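Local atomic coordinates of phosphinothricin N-acetyltransferase (Brucella ovis, PDB entry 5DWM), a protein that binds acetyl-CoA and probably transfers its acetyl group to the amino group of a phosphinothricin-like acceptor. Residues Q29-L32 with G36-E39; P61-E66 with L110-A115; I94-D99 with Q103-L108; A127-G132 with G137-H142. One frame throughout, in Å; residues are numbered along the deposited sequence.

Interaction 1: Q29-L32 with G36-E39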
loop_
_atom_site.group_PDB
_atom_site.type_symbol
_atom_site.label_atom_id
_atom_site.label_comp_id
_atom_site.label_asym_id
_atom_site.label_seq_id
_atom_site.Cartn_x
_atom_site.Cartn_y
_atom_site.Cartn_z
ATOM N N GLN A 29 0.644 -9.062 21.689
ATOM C CA GLN A 29 0.178 -10.434 21.494
ATOM C C GLN A 29 -0.125 -10.722 20.029
ATOM O O GLN A 29 0.186 -11.810 19.527
ATOM C CB GLN A 29 -1.049 -10.712 22.368
ATOM C CG GLN A 29 -0.725 -10.782 23.848
ATOM C CD GLN A 29 0.501 -11.632 24.117
ATOM O OE1 GLN A 29 0.552 -12.802 23.737
ATOM N NE2 GLN A 29 1.511 -11.036 24.752
ATOM N N ALA A 30 -0.736 -9.763 19.327
ATOM C CA ALA A 30 -0.979 -9.929 17.896
ATOM C C ALA A 30 0.320 -10.144 17.124
ATOM O O ALA A 30 0.397 -11.017 16.249
ATOM C CB ALA A 30 -1.713 -8.706 17.355
ATOM N N VAL A 31 1.356 -9.368 17.448
ATOM C CA VAL A 31 2.627 -9.490 16.740
ATOM C C VAL A 31 3.272 -10.837 17.026
ATOM O O VAL A 31 3.779 -11.506 16.116
ATOM C CB VAL A 31 3.549 -8.314 17.119
ATOM C CG1 VAL A 31 4.973 -8.569 16.649
ATOM C CG2 VAL A 31 3.013 -7.008 16.541
ATOM N N LEU A 32 3.254 -11.262 18.294
ATOM C CA LEU A 32 3.984 -12.461 18.694
ATOM C C LEU A 32 3.272 -13.742 18.273
ATOM O O LEU A 32 3.927 -14.709 17.869
ATOM C CB LEU A 32 4.206 -12.462 20.204
ATOM C CG LEU A 32 5.174 -11.407 20.739
ATOM C CD1 LEU A 32 5.249 -11.437 22.257
ATOM C CD2 LEU A 32 6.549 -11.602 20.116
ATOM N N GLY A 36 -1.809 -11.390 11.310
ATOM C CA GLY A 36 -2.420 -10.202 10.745
ATOM C C GLY A 36 -1.438 -9.049 10.681
ATOM O O GLY A 36 -1.443 -8.263 9.729
ATOM N N SER A 37 -0.580 -8.938 11.685
ATOM C CA SER A 37 0.506 -7.973 11.669
ATOM C C SER A 37 1.712 -8.558 10.951
ATOM O O SER A 37 2.092 -9.708 11.190
ATOM C CB SER A 37 0.916 -7.621 13.096
ATOM O OG SER A 37 2.074 -6.805 13.092
ATOM N N TYR A 38 2.314 -7.755 10.081
ATOM C CA TYR A 38 3.560 -8.126 9.426
ATOM C C TYR A 38 4.790 -7.603 10.161
ATOM O O TYR A 38 5.898 -7.651 9.612
ATOM C CB TYR A 38 3.565 -7.708 7.951
ATOM C CG TYR A 38 2.783 -8.621 7.025
ATOM C CD1 TYR A 38 1.801 -9.496 7.509
ATOM C CD2 TYR A 38 3.035 -8.617 5.654
ATOM C CE1 TYR A 38 1.087 -10.332 6.637
ATOM C CE2 TYR A 38 2.337 -9.442 4.786
ATOM C CZ TYR A 38 1.359 -10.284 5.273
ATOM O OH TYR A 38 0.666 -11.099 4.394
ATOM N N GLU A 39 4.622 -7.104 11.384
ATOM C CA GLU A 39 5.766 -6.836 12.240
ATOM C C GLU A 39 6.172 -8.109 12.970
ATOM O O GLU A 39 5.364 -9.019 13.164
ATOM C CB GLU A 39 5.462 -5.706 13.228
ATOM C CG GLU A 39 5.173 -4.390 12.528
ATOM C CD GLU A 39 5.139 -3.204 13.479
ATOM O OE1 GLU A 39 4.046 -2.874 13.970
ATOM O OE2 GLU A 39 6.205 -2.596 13.732
HETATM O O HOH W 1 -1.319 -10.404 14.128
#
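Val-31, near the end of helix 20-33, rests its two methyl groups on the loop that follows. CG2 lies 3.6 Å from Ser-37 OG, while CG1 meets the backbone of Glu-39, 3.5 Å from its O atom. With CG1 anti to the backbone N (chi1 167°), the branches part so that each methyl serves a different loop residue. A water supplies a polar link: it donates to Ala-30 O at 2.8 Å and accepts from Ser-37 N at 2.9 Å, tying a carbonyl of the last helical turns to the loop.

Ser-37 is itself held within the loop. Its OG accepts a fairly straight bond from Glu-39 N (3.1 Å, 158° at the hydrogen) and also bonds Tyr-27 OH, a hydroxyl that reaches Glu-39 OE1 as well; Arg-51 adds a salt bridge to that carboxylate oxygen. Lys-159 NZ gathers the carbonyls of Val-31, Ser-37 and Glu-39, so one ammonium group ties helix and loop together. Beyond them, Tyr-38 packs against Tyr-86 of the second subunit. The serine bond to the amide two residues on defines an ST turn, here shaping the connection between the first two helices of a GNAT fold.

Interaction 2: P61-E66 with L110-A115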
loop_
_atom_site.group_PDB
_atom_site.type_symbol
_atom_site.label_atom_id
_atom_site.label_comp_id
_atom_site.label_asym_id
_atom_site.label_seq_id
_atom_site.Cartn_x
_atom_site.Cartn_y
_atom_site.Cartn_z
ATOM N N PRO A 61 -9.824 9.108 13.219
ATOM C CA PRO A 61 -10.401 8.611 14.470
ATOM C C PRO A 61 -9.643 7.403 14.992
ATOM O O PRO A 61 -9.138 6.572 14.231
ATOM C CB PRO A 61 -11.819 8.200 14.059
ATOM C CG PRO A 61 -11.694 7.838 12.630
ATOM C CD PRO A 61 -10.681 8.807 12.057
ATOM N N ILE A 62 -9.574 7.322 16.318
ATOM C CA ILE A 62 -8.950 6.212 17.028
ATOM C C ILE A 62 -9.913 5.814 18.128
ATOM O O ILE A 62 -10.254 6.643 18.980
ATOM C CB ILE A 62 -7.587 6.591 17.636
ATOM C CG1 ILE A 62 -6.666 7.235 16.597
ATOM C CG2 ILE A 62 -6.928 5.366 18.229
ATOM C CD1 ILE A 62 -5.403 7.829 17.206
ATOM N N LEU A 63 -10.348 4.558 18.111
ATOM C CA LEU A 63 -11.421 4.086 18.966
ATOM C C LEU A 63 -10.957 2.918 19.824
ATOM O O LEU A 63 -10.093 2.133 19.427
ATOM C CB LEU A 63 -12.601 3.623 18.119
ATOM C CG LEU A 63 -13.176 4.648 17.150
ATOM C CD1 LEU A 63 -14.253 3.978 16.318
ATOM C CD2 LEU A 63 -13.736 5.849 17.909
ATOM N N VAL A 64 -11.557 2.806 21.005
ATOM C CA VAL A 64 -11.324 1.670 21.884
ATOM C C VAL A 64 -12.659 1.089 22.325
ATOM O O VAL A 64 -13.669 1.792 22.405
ATOM C CB VAL A 64 -10.447 2.018 23.110
ATOM C CG1 VAL A 64 -9.073 2.503 22.656
ATOM C CG2 VAL A 64 -11.131 3.040 24.005
ATOM N N ALA A 65 -12.652 -0.210 22.615
ATOM C CA ALA A 65 -13.790 -0.892 23.214
ATOM C C ALA A 65 -13.436 -1.185 24.661
ATOM O O ALA A 65 -12.385 -1.772 24.935
ATOM C CB ALA A 65 -14.079 -2.201 22.483
ATOM N N GLU A 66 -14.304 -0.777 25.583
ATOM C CA GLU A 66 -14.052 -0.919 27.010
ATOM C C GLU A 66 -15.200 -1.671 27.662
ATOM O O GLU A 66 -16.370 -1.377 27.399
ATOM C CB GLU A 66 -13.894 0.450 27.682
ATOM C CG GLU A 66 -13.723 0.371 29.190
ATOM C CD GLU A 66 -13.640 1.734 29.842
ATOM O OE1 GLU A 66 -13.286 2.709 29.146
ATOM O OE2 GLU A 66 -13.934 1.834 31.052
ATOM N N LEU A 110 -15.740 -1.695 14.331
ATOM C CA LEU A 110 -15.715 -1.368 12.909
ATOM C C LEU A 110 -16.967 -0.605 12.500
ATOM O O LEU A 110 -16.890 0.327 11.692
ATOM C CB LEU A 110 -15.524 -2.635 12.072
ATOM C CG LEU A 110 -15.391 -2.492 10.555
ATOM C CD1 LEU A 110 -14.307 -1.477 10.175
ATOM C CD2 LEU A 110 -15.100 -3.851 9.926
ATOM N N ARG A 111 -18.125 -0.962 13.067
ATOM C CA ARG A 111 -19.329 -0.191 12.778
ATOM C C ARG A 111 -19.136 1.277 13.139
ATOM O O ARG A 111 -19.483 2.170 12.353
ATOM C CB ARG A 111 -20.536 -0.784 13.505
ATOM C CG ARG A 111 -21.787 0.050 13.330
ATOM C CD ARG A 111 -23.045 -0.735 13.656
ATOM N NE ARG A 111 -23.229 -1.858 12.743
ATOM C CZ ARG A 111 -23.212 -3.133 13.114
ATOM N NH1 ARG A 111 -23.031 -3.452 14.390
ATOM N NH2 ARG A 111 -23.389 -4.089 12.211
ATOM N N GLU A 112 -18.560 1.551 14.312
ATOM C CA GLU A 112 -18.377 2.943 14.714
ATOM C C GLU A 112 -17.284 3.617 13.891
ATOM O O GLU A 112 -17.404 4.801 13.544
ATOM C CB GLU A 112 -18.111 3.038 16.218
ATOM C CG GLU A 112 -17.986 4.463 16.760
ATOM C CD GLU A 112 -19.237 5.305 16.559
ATOM O OE1 GLU A 112 -19.120 6.553 16.540
ATOM O OE2 GLU A 112 -20.334 4.725 16.416
ATOM N N LEU A 113 -16.220 2.878 13.547
ATOM C CA LEU A 113 -15.175 3.445 12.700
ATOM C C LEU A 113 -15.730 3.833 11.333
ATOM O O LEU A 113 -15.417 4.911 10.812
ATOM C CB LEU A 113 -14.026 2.450 12.550
ATOM C CG LEU A 113 -12.764 3.027 11.917
ATOM C CD1 LEU A 113 -12.044 3.945 12.883
ATOM C CD2 LEU A 113 -11.837 1.918 11.456
ATOM N N ILE A 114 -16.567 2.965 10.746
ATOM C CA ILE A 114 -17.230 3.285 9.482
ATOM C C ILE A 114 -18.026 4.574 9.611
ATOM O O ILE A 114 -17.979 5.442 8.728
ATOM C CB ILE A 114 -18.118 2.108 9.024
ATOM C CG1 ILE A 114 -17.266 0.898 8.627
ATOM C CG2 ILE A 114 -19.044 2.532 7.884
ATOM C CD1 ILE A 114 -18.089 -0.376 8.440
ATOM N N ALA A 115 -18.773 4.721 10.710
ATOM C CA ALA A 115 -19.548 5.942 10.926
ATOM C C ALA A 115 -18.650 7.175 10.996
ATOM O O ALA A 115 -18.955 8.205 10.386
ATOM C CB ALA A 115 -20.414 5.824 12.187
#
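Pro-61 and Leu-113 mark the closest backbone approach, 7.3 Å from CA to CA, where the chain enters strand 62-67 beside helix 105-119 at a spacing that leaves the meeting to side chains. The contact is wholly one of packing.

Leu-63 does most of the work from the strand. Its CG stands anti to the carbonyl carbon (chi1 -56°), which brings CD1 to the helix backbone, 3.6 Å from Leu-113 N and 3.8 Å from Leu-113 CA. A single methyl thus presses against the helix itself and also touches the side chains of two successive residues. On Glu-112 it meets the aliphatic part, 3.8 Å from CG; that chain bends at chi2 (61°), and the carboxylate lies farther from the methyl than CG does. On Leu-113 it lies 4.1 Å from CB.

The second point of contact is Pro-61, whose ring presents CG to Leu-113 CD1 at 3.9 Å, the two side chains crossing at about a right angle. Leu-113 CD1 also comes within 4.1 Å of Leu-63 CD1, and this one methyl therefore joins both strand-side residues in a small apolar cluster.

Around the cluster, Arg-116 touches both Pro-61 and Leu-63, and Ile-117 extends the helix's cover over Pro-61. Glu-112 reaches Ile-12 on strand 11-14, the edge strand beside 62-67, while Leu-113 packs on Asp-92 of strand 89-96. Helix 105-119 consequently lies across one face of the central sheet, with contacts running from its outermost strand to its fourth.

Interaction 3: I94-D99 with Q103-L108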
loop_
_atom_site.group_PDB
_atom_site.type_symbol
_atom_site.label_atom_id
_atom_site.label_comp_id
_atom_site.label_asym_id
_atom_site.label_seq_id
_atom_site.Cartn_x
_atom_site.Cartn_y
_atom_site.Cartn_z
ATOM N N ILE A 94 -7.767 -2.996 12.999
ATOM C CA ILE A 94 -8.534 -3.449 14.156
ATOM C C ILE A 94 -7.754 -4.564 14.833
ATOM O O ILE A 94 -7.338 -5.521 14.168
ATOM C CB ILE A 94 -9.918 -4.006 13.766
ATOM C CG1 ILE A 94 -10.700 -3.044 12.871
ATOM C CG2 ILE A 94 -10.732 -4.321 15.018
ATOM C CD1 ILE A 94 -11.982 -3.641 12.343
ATOM N N TYR A 95 -7.601 -4.472 16.154
ATOM C CA TYR A 95 -6.974 -5.525 16.943
ATOM C C TYR A 95 -7.758 -5.748 18.223
ATOM O O TYR A 95 -8.182 -4.789 18.873
ATOM C CB TYR A 95 -5.518 -5.187 17.285
ATOM C CG TYR A 95 -4.611 -5.345 16.088
ATOM C CD1 TYR A 95 -4.110 -6.591 15.739
ATOM C CD2 TYR A 95 -4.279 -4.259 15.292
ATOM C CE1 TYR A 95 -3.284 -6.750 14.643
ATOM C CE2 TYR A 95 -3.450 -4.408 14.183
ATOM C CZ TYR A 95 -2.957 -5.657 13.865
ATOM O OH TYR A 95 -2.136 -5.817 12.770
ATOM N N ILE A 96 -7.918 -7.018 18.591
ATOM C CA ILE A 96 -8.716 -7.419 19.739
ATOM C C ILE A 96 -7.825 -8.179 20.718
ATOM O O ILE A 96 -6.940 -8.939 20.304
ATOM C CB ILE A 96 -9.910 -8.291 19.290
ATOM C CG1 ILE A 96 -10.725 -7.582 18.198
ATOM C CG2 ILE A 96 -10.798 -8.644 20.467
ATOM C CD1 ILE A 96 -11.425 -6.317 18.646
ATOM N N ALA A 97 -8.053 -7.960 22.012
ATOM C CA ALA A 97 -7.343 -8.723 23.037
ATOM C C ALA A 97 -7.631 -10.213 22.873
ATOM O O ALA A 97 -8.764 -10.594 22.548
ATOM C CB ALA A 97 -7.771 -8.273 24.438
ATOM N N PRO A 98 -6.641 -11.085 23.094
ATOM C CA PRO A 98 -6.879 -12.522 22.880
ATOM C C PRO A 98 -8.043 -13.073 23.678
ATOM O O PRO A 98 -8.823 -13.878 23.155
ATOM C CB PRO A 98 -5.548 -13.161 23.302
ATOM C CG PRO A 98 -4.540 -12.094 23.072
ATOM C CD PRO A 98 -5.235 -10.807 23.435
ATOM N N ASP A 99 -8.201 -12.650 24.924
ATOM C CA ASP A 99 -9.283 -13.187 25.738
ATOM C C ASP A 99 -10.631 -12.541 25.450
ATOM O O ASP A 99 -11.623 -12.902 26.090
ATOM C CB ASP A 99 -8.933 -13.097 27.225
ATOM C CG ASP A 99 -8.596 -11.691 27.665
ATOM O OD1 ASP A 99 -8.159 -10.878 26.820
ATOM O OD2 ASP A 99 -8.761 -11.402 28.870
ATOM N N GLN A 103 -16.430 -12.295 20.721
ATOM C CA GLN A 103 -17.459 -11.639 21.516
ATOM C C GLN A 103 -18.118 -10.480 20.783
ATOM O O GLN A 103 -18.834 -9.688 21.409
ATOM C CB GLN A 103 -16.877 -11.177 22.852
ATOM C CG GLN A 103 -16.351 -12.318 23.708
ATOM C CD GLN A 103 -15.765 -11.841 25.023
ATOM O OE1 GLN A 103 -16.092 -10.756 25.510
ATOM N NE2 GLN A 103 -14.888 -12.648 25.600
ATOM N N GLY A 104 -17.903 -10.363 19.475
ATOM C CA GLY A 104 -18.519 -9.308 18.694
ATOM C C GLY A 104 -17.898 -7.941 18.864
ATOM O O GLY A 104 -18.487 -6.948 18.415
ATOM N N ILE A 105 -16.720 -7.861 19.485
ATOM C CA ILE A 105 -16.072 -6.577 19.750
ATOM C C ILE A 105 -15.593 -5.937 18.456
ATOM O O ILE A 105 -15.691 -4.717 18.269
ATOM C CB ILE A 105 -14.897 -6.785 20.725
ATOM C CG1 ILE A 105 -15.371 -7.510 21.977
ATOM C CG2 ILE A 105 -14.255 -5.456 21.080
ATOM C CD1 ILE A 105 -16.541 -6.850 22.612
ATOM N N GLY A 106 -15.041 -6.750 17.552
ATOM C CA GLY A 106 -14.597 -6.227 16.273
ATOM C C GLY A 106 -15.720 -5.555 15.510
ATOM O O GLY A 106 -15.533 -4.487 14.923
ATOM N N LYS A 107 -16.912 -6.155 15.532
ATOM C CA LYS A 107 -18.037 -5.561 14.815
ATOM C C LYS A 107 -18.452 -4.232 15.431
ATOM O O LYS A 107 -18.755 -3.277 14.707
ATOM C CB LYS A 107 -19.214 -6.534 14.778
ATOM C CG LYS A 107 -18.990 -7.735 13.888
ATOM C CD LYS A 107 -20.159 -8.693 13.923
ATOM C CE LYS A 107 -20.138 -9.562 15.178
ATOM N NZ LYS A 107 -21.214 -10.596 15.162
ATOM N N LEU A 108 -18.485 -4.151 16.769
ATOM C CA LEU A 108 -18.822 -2.881 17.408
ATOM C C LEU A 108 -17.828 -1.799 17.024
ATOM O O LEU A 108 -18.221 -0.666 16.719
ATOM C CB LEU A 108 -18.850 -3.026 18.930
ATOM C CG LEU A 108 -19.969 -3.833 19.556
ATOM C CD1 LEU A 108 -19.740 -3.890 21.067
ATOM C CD2 LEU A 108 -21.327 -3.212 19.213
#
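Apolar packing carries this contact, and Ile-96 is at its centre. Its CD1 reaches the first turn of helix 105-119, where it lies 3.8 Å from Ile-105 CG2 and equally 3.8 Å from Gly-106 N. The methyl thus rests on side chain and backbone together, brought there by a CG1 that stands beside the backbone N (chi1 -53°). The two isoleucine side chains cross at a slant. Two residues back on the strand, Ile-94 CD1 makes a looser approach, 4.5 Å from Gly-106 O. Gly-106 therefore presents bare backbone here, N to Ile-96 and O to Ile-94.

These elements form the first half of a beta-alpha-beta unit, strand 89-96 leading through helix 105-119 to strand 124-129. The turn between them belongs to the acetyl-CoA site: Ile-94, Ile-96, Gly-102, Gln-103, Gly-104, Gly-106 and Lys-107 have all been seen to contact acetyl-CoA, which is not bound to this chain here. Such a glycine-rich turn at a helix N-terminus is the pyrophosphate-binding loop of GNAT enzymes, with Gly-104 here as N-cap.

Polar contact is confined to the mouth of the turn. There the extended Gln-103 side chain brings NE2 to 3.3 Å from Asp-99 O, at an angle too poor for a hydrogen bond. Separately, the Asp-99 carboxylate forms a salt bridge with Arg-70.

Interaction 4: A127-G132 with G137-H142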
loop_
_atom_site.group_PDB
_atom_site.type_symbol
_atom_site.label_atom_id
_atom_site.label_comp_id
_atom_site.label_asym_id
_atom_site.label_seq_id
_atom_site.Cartn_x
_atom_site.Cartn_y
_atom_site.Cartn_z
ATOM N N ALA A 127 -9.584 -2.500 3.669
ATOM C CA ALA A 127 -8.964 -3.417 4.621
ATOM C C ALA A 127 -7.823 -4.146 3.928
ATOM O O ALA A 127 -8.014 -4.722 2.855
ATOM C CB ALA A 127 -9.975 -4.439 5.152
ATOM N N VAL A 128 -6.639 -4.104 4.536
ATOM C CA VAL A 128 -5.455 -4.790 4.031
ATOM C C VAL A 128 -5.166 -5.887 5.046
ATOM O O VAL A 128 -4.531 -5.643 6.077
ATOM C CB VAL A 128 -4.275 -3.808 3.899
ATOM C CG1 VAL A 128 -3.038 -4.522 3.352
ATOM C CG2 VAL A 128 -4.646 -2.661 2.984
ATOM N N ILE A 129 -5.668 -7.087 4.784
ATOM C CA ILE A 129 -5.738 -8.147 5.787
ATOM C C ILE A 129 -4.538 -9.069 5.607
ATOM O O ILE A 129 -4.432 -9.787 4.605
ATOM C CB ILE A 129 -7.066 -8.912 5.696
ATOM C CG1 ILE A 129 -8.244 -7.938 5.862
ATOM C CG2 ILE A 129 -7.104 -10.053 6.732
ATOM C CD1 ILE A 129 -9.605 -8.575 5.648
ATOM N N GLY A 130 -3.627 -9.046 6.577
ATOM C CA GLY A 130 -2.474 -9.919 6.512
ATOM C C GLY A 130 -2.842 -11.366 6.776
ATOM O O GLY A 130 -3.727 -11.671 7.578
ATOM N N ASP A 131 -2.135 -12.269 6.095
ATOM C CA ASP A 131 -2.364 -13.713 6.212
ATOM C C ASP A 131 -3.841 -14.060 6.022
ATOM O O ASP A 131 -4.460 -14.729 6.853
ATOM C CB ASP A 131 -1.813 -14.260 7.532
ATOM C CG ASP A 131 -1.807 -15.787 7.592
ATOM O OD1 ASP A 131 -2.030 -16.438 6.549
ATOM O OD2 ASP A 131 -1.577 -16.339 8.686
ATOM N N GLY A 132 -4.410 -13.601 4.906
ATOM C CA GLY A 132 -5.833 -13.774 4.664
ATOM C C GLY A 132 -6.296 -15.215 4.614
ATOM O O GLY A 132 -7.473 -15.486 4.874
ATOM N N GLY A 137 -11.160 -14.804 10.724
ATOM C CA GLY A 137 -11.907 -13.920 11.608
ATOM C C GLY A 137 -11.980 -12.504 11.071
ATOM O O GLY A 137 -13.048 -11.887 11.047
ATOM N N SER A 138 -10.842 -11.978 10.606
ATOM C CA SER A 138 -10.835 -10.621 10.066
ATOM C C SER A 138 -11.588 -10.542 8.741
ATOM O O SER A 138 -12.303 -9.566 8.486
ATOM C CB SER A 138 -9.399 -10.125 9.881
ATOM O OG SER A 138 -9.408 -8.823 9.316
ATOM N N VAL A 139 -11.425 -11.547 7.878
ATOM C CA VAL A 139 -12.167 -11.572 6.620
ATOM C C VAL A 139 -13.668 -11.612 6.886
ATOM O O VAL A 139 -14.440 -10.839 6.307
ATOM C CB VAL A 139 -11.703 -12.741 5.728
ATOM C CG1 VAL A 139 -12.571 -12.821 4.479
ATOM C CG2 VAL A 139 -10.230 -12.581 5.353
ATOM N N LYS A 140 -14.100 -12.508 7.778
ATOM C CA LYS A 140 -15.524 -12.626 8.083
ATOM C C LYS A 140 -16.069 -11.353 8.731
ATOM O O LYS A 140 -17.198 -10.934 8.440
ATOM C CB LYS A 140 -15.767 -13.855 8.957
ATOM N N LEU A 141 -15.281 -10.715 9.605
ATOM C CA LEU A 141 -15.714 -9.455 10.207
ATOM C C LEU A 141 -15.995 -8.413 9.135
ATOM O O LEU A 141 -17.014 -7.716 9.173
ATOM C CB LEU A 141 -14.648 -8.937 11.176
ATOM C CG LEU A 141 -14.702 -7.450 11.569
ATOM C CD1 LEU A 141 -15.969 -7.104 12.317
ATOM C CD2 LEU A 141 -13.472 -7.031 12.380
ATOM N N HIS A 142 -15.093 -8.295 8.158
ATOM C CA HIS A 142 -15.282 -7.285 7.124
ATOM C C HIS A 142 -16.419 -7.664 6.182
ATOM O O HIS A 142 -17.206 -6.802 5.781
ATOM C CB HIS A 142 -13.964 -7.030 6.393
ATOM C CG HIS A 142 -12.977 -6.241 7.202
ATOM N ND1 HIS A 142 -12.107 -6.828 8.098
ATOM C CD2 HIS A 142 -12.747 -4.908 7.276
ATOM C CE1 HIS A 142 -11.379 -5.892 8.681
ATOM N NE2 HIS A 142 -11.743 -4.719 8.196
#
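Strand 124-129 and helix 136-144 are consecutive elements of the GNAT core, a beta-alpha unit in which the axes of 127-129 and 137-142 lie 9.7 Å apart and nearly antiparallel at 160°. Ala-127 lies over one face of the His-142 imidazole in a CH-pi contact: its CB is 3.8 Å from the ring centroid and displaced toward the CD2-NE2 rim. Ile-129 comes to the ring obliquely, CD1 3.9 Å from His-142 ND1, the isoleucine and histidine side chains running antiparallel, side by side.

The ring is fixed within its own helix. ND1 donates to Ser-138 O at 2.8 Å, nearly straight (167°) and in the ring plane; His-142 N reaches the same oxygen from the opposite face of the carbonyl. NE2 is hydrogen-bonded to Asp-92 OD2 on strand 89-96, so both ring nitrogens are engaged and the ring's rotation is set. The acetyl-CoA site is adjacent: the His-142 side chain is about 4 Å from that of Ile-94, which contacts acetyl-CoA.

Further along the strand, Ile-129 spreads over the start of the helix. Its CG2 is 3.7 Å from Ser-138 OG, and its CD1 is 4.1 Å from Val-139 CG2. With CG1 taking the position anti to the backbone N (chi1 175°), Val-139 leaves CG2 for this contact and for Gly-132 O, 4.0 Å away.

In the fold
Interactions 1, 2 and 4 are buried, whereas interaction 3 lies at the surface and includes residues of the acetyl-CoA site. Interactions 2 and 3 share helix 105-119, gripping it at its first turn and about two turns on against the same sheet; Ala-65 packs on Ile-105 between them. Interaction 4 adds the neighbouring strand and the next helix, and Leu-141 meets Ile-94, Gly-106, Lys-107 and Leu-110, closing the group around the acetyl-CoA site. Interaction 2 is purely a packing contact; interaction 4 adds a histidine held by hydrogen bonds. Interaction 1, on the other side of the chain's centre from interaction 2, combines valine packing with a water bridge, and reaches interaction 3 through Tyr-95.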